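Local coordinates for protein pyruvate kinase (PDB 3QTG) that catalyses the last step of glycolysis, the transfer of phosphate from phosphoenolpyruvate to ADP that yields pyruvate and ATP, with the help of a divalent metal cation, at residues L321-E324 / T325-K329. Numbering follows the deposited sequence.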
ATOM      1  N   LEU A 321      18.862   4.367  33.615  1.00 38.28           N
ATOM      2  CA  LEU A 321      18.746   5.147  34.845  1.00 39.35           C
ATOM      3  C   LEU A 321      20.112   5.655  35.266  1.00 41.36           C
ATOM      4  O   LEU A 321      21.109   4.926  35.180  1.00 41.79           O
ATOM      5  CB  LEU A 321      18.141   4.290  35.959  1.00 39.66           C
ATOM      6  CG  LEU A 321      16.776   3.636  35.699  1.00 39.45           C
ATOM      7  CD1 LEU A 321      16.262   2.888  36.932  1.00 38.76           C
ATOM      8  CD2 LEU A 321      15.756   4.664  35.222  1.00 37.81           C
ATOM      9  N   THR A 322      20.167   6.906  35.724  1.00 43.20           N
ATOM     10  CA  THR A 322      21.429   7.484  36.165  1.00 45.09           C
ATOM     11  C   THR A 322      21.417   7.774  37.670  1.00 45.76           C
ATOM     12  O   THR A 322      21.677   6.862  38.455  1.00 45.95           O
ATOM     13  CB  THR A 322      21.869   8.676  35.274  1.00 45.07           C
ATOM     14  OG1 THR A 322      20.798   9.619  35.167  1.00 46.88           O
ATOM     15  CG2 THR A 322      22.204   8.167  33.869  1.00 45.26           C
ATOM     16  N   ASN A 323      21.101   9.011  38.065  1.00 47.20           N
ATOM     17  CA  ASN A 323      21.056   9.412  39.487  1.00 47.81           C
ATOM     18  C   ASN A 323      20.122   8.584  40.336  1.00 48.38           C
ATOM     19  O   ASN A 323      20.406   8.346  41.524  1.00 48.52           O
ATOM     20  CB  ASN A 323      20.624  10.855  39.615  1.00 48.49           C
ATOM     21  CG  ASN A 323      21.433  11.781  38.747  1.00 51.13           C
ATOM     22  OD1 ASN A 323      20.878  12.459  37.879  1.00 55.51           O
ATOM     23  ND2 ASN A 323      22.746  11.819  38.965  1.00 50.32           N
ATOM     24  N   GLU A 324      19.005   8.174  39.721  1.00 47.84           N
ATOM     25  CA  GLU A 324      17.949   7.366  40.339  1.00 48.38           C
ATOM     26  C   GLU A 324      18.507   6.139  41.040  1.00 48.78           C
ATOM     27  O   GLU A 324      17.937   5.662  42.025  1.00 49.68           O
ATOM     28  CB  GLU A 324      16.934   6.875  39.279  1.00 48.16           C
ATOM     29  CG  GLU A 324      16.225   7.951  38.483  1.00 48.59           C
ATOM     30  CD  GLU A 324      16.872   8.262  37.141  1.00 49.25           C
ATOM     31  OE1 GLU A 324      18.118   8.193  37.029  1.00 50.39           O
ATOM     32  OE2 GLU A 324      16.129   8.593  36.187  1.00 47.93           O
ATOM     33  N   THR A 325      19.599   5.606  40.505  1.00 48.51           N
ATOM     34  CA  THR A 325      20.236   4.422  41.076  1.00 48.68           C
ATOM     35  C   THR A 325      21.634   4.717  41.642  1.00 49.09           C
ATOM     36  O   THR A 325      22.062   4.079  42.601  1.00 49.68           O
ATOM     37  CB  THR A 325      20.296   3.247  40.052  1.00 48.73           C
ATOM     38  OG1 THR A 325      21.123   3.609  38.939  1.00 47.47           O
ATOM     39  CG2 THR A 325      18.879   2.866  39.551  1.00 47.40           C
ATOM     40  N   ALA A 326      22.329   5.690  41.055  1.00 48.85           N
ATOM     41  CA  ALA A 326      23.703   5.999  41.433  1.00 49.53           C
ATOM     42  C   ALA A 326      23.793   6.615  42.839  1.00 50.56           C
ATOM     43  O   ALA A 326      24.604   6.179  43.659  1.00 50.98           O
ATOM     44  CB  ALA A 326      24.359   6.916  40.402  1.00 48.58           C
ATOM     45  N   SER A 327      22.939   7.602  43.113  1.00 50.66           N
ATOM     46  CA  SER A 327      23.068   8.437  44.309  1.00 51.48           C
ATOM     47  C   SER A 327      21.769   8.606  45.092  1.00 51.78           C
ATOM     48  O   SER A 327      21.774   9.166  46.188  1.00 52.05           O
ATOM     49  CB  SER A 327      23.629   9.810  43.918  1.00 51.46           C
ATOM     50  OG  SER A 327      22.869  10.397  42.872  1.00 51.06           O
ATOM     51  N   GLY A 328      20.669   8.108  44.529  1.00 51.69           N
ATOM     52  CA  GLY A 328      19.348   8.212  45.130  1.00 52.08           C
ATOM     53  C   GLY A 328      19.075   7.283  46.300  1.00 53.12           C
ATOM     54  O   GLY A 328      19.854   6.380  46.608  1.00 53.86           O
ATOM     55  N   LYS A 329      17.941   7.504  46.945  1.00 53.35           N
ATOM     56  CA  LYS A 329      17.626   6.849  48.196  1.00 54.41           C
ATOM     57  C   LYS A 329      16.964   5.488  47.997  1.00 54.20           C
ATOM     58  O   LYS A 329      16.914   4.669  48.931  1.00 54.85           O
ATOM     59  CB  LYS A 329      16.751   7.783  49.050  1.00 55.30           C
ATOM     60  CG  LYS A 329      16.497   7.288  50.464  1.00 58.32           C
ATOM     61  CD  LYS A 329      16.229   8.439  51.430  1.00 61.66           C
ATOM     62  CE  LYS A 329      15.353   7.982  52.597  1.00 64.51           C
ATOM     63  NZ  LYS A 329      15.476   6.511  52.856  1.00 65.60           N
TER
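The carbonyl of Thr322 starts a single helical turn, residues 323-326, by taking two backbone N-H groups: Ala326 N lies 2.9 Å from Thr322 O in the carbonyl plane, and Thr325 N, 3.2 Å from the same oxygen, comes from above that plane, 49° out of it. One residue on, Asn323 O receives Ser327 N at 3.1 Å and, more weakly, Gly328 N and the hydroxyl of Ser327, as the chain leaves helical geometry at Ser327. Thr322 holds the N-cap position, but its side chain makes no capping bond. Its backbone N is instead held by Glu324, whose OE1 stands 2.7 Å from Thr322 N, which meets it on the syn side of the carboxylate but well out of its plane. The bend at chi2 (96°) folds this carboxylate back over the start of the turn, while OE2 accepts the backbone N-H groups of Leu290 and Leu291; three backbone N-H groups thus hold the buried carboxylate in place. The apolar contact is made by Leu321 CD1, 3.7 Å from Thr325 CG2, the two side chains crossing at about a right angle. With chi1 at 64°, Thr325 OG1 lies between its own backbone N and carbonyl carbon, where it donates to Thr22 O, which leaves CG2 anti to the carbonyl carbon to meet Leu321. The turn follows strand 318-321, last of the eight parallel strands of the TIM barrel, and leads into helix 331-343, where Ala334, Val335 and Leu338 pack on Leu321. The side chain of Thr322 comes close to those of Arg46 and Thr288, both probable substrate-binding residues, and strand 18-22 closes the barrel alongside, Thr22 OG1 bonding to Leu321 O.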